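Local coordinates for protein branched-chain-amino-acid aminotransferase (PDB 6JIF) that catalyses the pyridoxal-phosphate-dependent transfer of amino groups between branched-chain amino acids and 2-oxo acids, as a class IV aminotransferase, at residues Y35-T38 against D39-L43. Residues are numbered along the deposited sequence; the frame is centred on the assembly and turned at random.
Sequences YIKT and DKRYL
The backbone turns between T38 and R41, the run from Y35 to T38 lying 104° from that of D39 to R41, where strand 41-47 begins. The R41 side chain folds back toward the T38 carbonyl. R41 CG lies between the backbone N and carbonyl carbon (chi1 58°), and bends at chi2 and chi3 bring an edge of the guanidinium to that carbonyl. R41 NH1 donates to T38 O at 2.9 Å, nearly straight (161°), from above the carbonyl plane, while R41 NH2 adds a weak bond to the same oxygen at 3.4 Å. Above one face of the guanidinium, offset toward its rim, sits a water that donates to T38 OG1 (2.6 Å) and K40 O (2.8 Å); OG1 is also bonded to C171 O. Y35 OH stands 3.7 Å from R41 NH2, and both are bound by E66 of the second subunit, through a hydrogen bond and a salt bridge respectively. A leucine in place of R41 would probably leave T38 O without these donors and the E66 carboxylate of the second subunit without its cationic mate. One guanidinium thus ties the bend before the strand to the dimer interface, its positive charge probably balanced by that carboxylate.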
loop_
_atom_site.group_PDB
_atom_site.type_symbol
_atom_site.label_atom_id
_atom_site.label_comp_id
_atom_site.label_asym_id
_atom_site.label_seq_id
_atom_site.Cartn_x
_atom_site.Cartn_y
_atom_site.Cartn_z
ATOM N N TYR B 35 -10.230 -2.299 -18.809
ATOM C CA TYR B 35 -11.342 -2.957 -18.150
ATOM C C TYR B 35 -12.547 -2.974 -19.073
ATOM O O TYR B 35 -12.945 -1.931 -19.597
ATOM C CB TYR B 35 -11.716 -2.270 -16.839
ATOM C CG TYR B 35 -12.833 -3.047 -16.135
ATOM C CD1 TYR B 35 -14.173 -2.834 -16.470
ATOM C CD2 TYR B 35 -12.544 -4.002 -15.164
ATOM C CE1 TYR B 35 -15.182 -3.514 -15.843
ATOM C CE2 TYR B 35 -13.542 -4.692 -14.544
ATOM C CZ TYR B 35 -14.858 -4.448 -14.886
ATOM O OH TYR B 35 -15.865 -5.142 -14.245
ATOM N N ILE B 36 -13.123 -4.170 -19.254
ATOM C CA ILE B 36 -14.399 -4.389 -19.926
ATOM C C ILE B 36 -15.209 -5.322 -19.027
ATOM O O ILE B 36 -14.652 -6.252 -18.438
ATOM C CB ILE B 36 -14.174 -4.998 -21.322
ATOM C CG1 ILE B 36 -13.652 -3.927 -22.305
ATOM C CG2 ILE B 36 -15.451 -5.615 -21.884
ATOM C CD1 ILE B 36 -12.635 -4.462 -23.331
ATOM N N LYS B 37 -16.511 -5.064 -18.871
ATOM C CA LYS B 37 -17.323 -5.898 -17.969
ATOM C C LYS B 37 -17.749 -7.184 -18.685
ATOM O O LYS B 37 -18.476 -7.153 -19.688
ATOM C CB LYS B 37 -18.526 -5.135 -17.426
ATOM C CG LYS B 37 -19.400 -5.938 -16.479
ATOM C CD LYS B 37 -20.696 -5.179 -16.219
ATOM C CE LYS B 37 -21.518 -5.894 -15.182
ATOM N NZ LYS B 37 -22.802 -5.171 -14.948
ATOM N N THR B 38 -17.236 -8.300 -18.192
ATOM C CA THR B 38 -17.596 -9.615 -18.671
ATOM C C THR B 38 -18.809 -10.116 -17.884
ATOM O O THR B 38 -19.299 -9.455 -16.967
ATOM C CB THR B 38 -16.369 -10.534 -18.566
ATOM O OG1 THR B 38 -15.850 -10.460 -17.239
ATOM C CG2 THR B 38 -15.286 -10.072 -19.581
ATOM N N ASP B 39 -19.263 -11.318 -18.216
ATOM C CA ASP B 39 -20.574 -11.802 -17.788
ATOM C C ASP B 39 -20.599 -12.209 -16.315
ATOM O O ASP B 39 -21.499 -11.797 -15.579
ATOM C CB ASP B 39 -20.980 -12.977 -18.649
ATOM C CG ASP B 39 -21.386 -12.554 -20.031
ATOM O OD1 ASP B 39 -21.646 -11.345 -20.253
ATOM O OD2 ASP B 39 -21.426 -13.430 -20.898
ATOM N N LYS B 40 -19.649 -13.040 -15.871
ATOM C CA LYS B 40 -19.660 -13.564 -14.501
ATOM C C LYS B 40 -18.291 -13.431 -13.873
ATOM O O LYS B 40 -17.261 -13.576 -14.537
ATOM C CB LYS B 40 -20.062 -15.064 -14.428
ATOM C CG LYS B 40 -21.261 -15.472 -15.201
ATOM C CD LYS B 40 -22.472 -15.533 -14.325
ATOM C CE LYS B 40 -23.520 -16.488 -14.903
ATOM N NZ LYS B 40 -24.798 -16.325 -14.209
ATOM N N ARG B 41 -18.276 -13.243 -12.570
ATOM C CA ARG B 41 -17.032 -13.292 -11.825
ATOM C C ARG B 41 -17.222 -14.215 -10.633
ATOM O O ARG B 41 -18.340 -14.522 -10.244
ATOM C CB ARG B 41 -16.527 -11.867 -11.363
ATOM C CG ARG B 41 -17.473 -11.034 -10.477
ATOM C CD ARG B 41 -18.504 -10.256 -11.302
ATOM N NE ARG B 41 -17.802 -9.400 -12.265
ATOM C CZ ARG B 41 -18.143 -9.245 -13.544
ATOM N NH1 ARG B 41 -19.222 -9.848 -14.045
ATOM N NH2 ARG B 41 -17.379 -8.473 -14.326
ATOM N N TYR B 42 -16.101 -14.714 -10.126
ATOM C CA TYR B 42 -16.088 -15.507 -8.899
ATOM C C TYR B 42 -16.049 -14.638 -7.647
ATOM O O TYR B 42 -15.303 -13.640 -7.559
ATOM C CB TYR B 42 -14.865 -16.423 -8.920
ATOM C CG TYR B 42 -14.783 -17.364 -7.779
ATOM C CD1 TYR B 42 -15.408 -18.564 -7.833
ATOM C CD2 TYR B 42 -13.991 -17.068 -6.667
ATOM C CE1 TYR B 42 -15.314 -19.472 -6.772
ATOM C CE2 TYR B 42 -13.882 -17.958 -5.598
ATOM C CZ TYR B 42 -14.551 -19.156 -5.664
ATOM O OH TYR B 42 -14.477 -20.081 -4.655
ATOM N N LEU B 43 -16.791 -15.070 -6.635
ATOM C CA LEU B 43 -16.856 -14.331 -5.382
ATOM C C LEU B 43 -16.956 -15.323 -4.220
ATOM O O LEU B 43 -17.839 -16.180 -4.206
ATOM C CB LEU B 43 -18.055 -13.380 -5.377
ATOM C CG LEU B 43 -18.264 -12.476 -4.151
ATOM C CD1 LEU B 43 -17.182 -11.422 -3.996
ATOM C CD2 LEU B 43 -19.622 -11.835 -4.327
HETATM O O HOH W 1 -15.461 -11.484 -14.923
#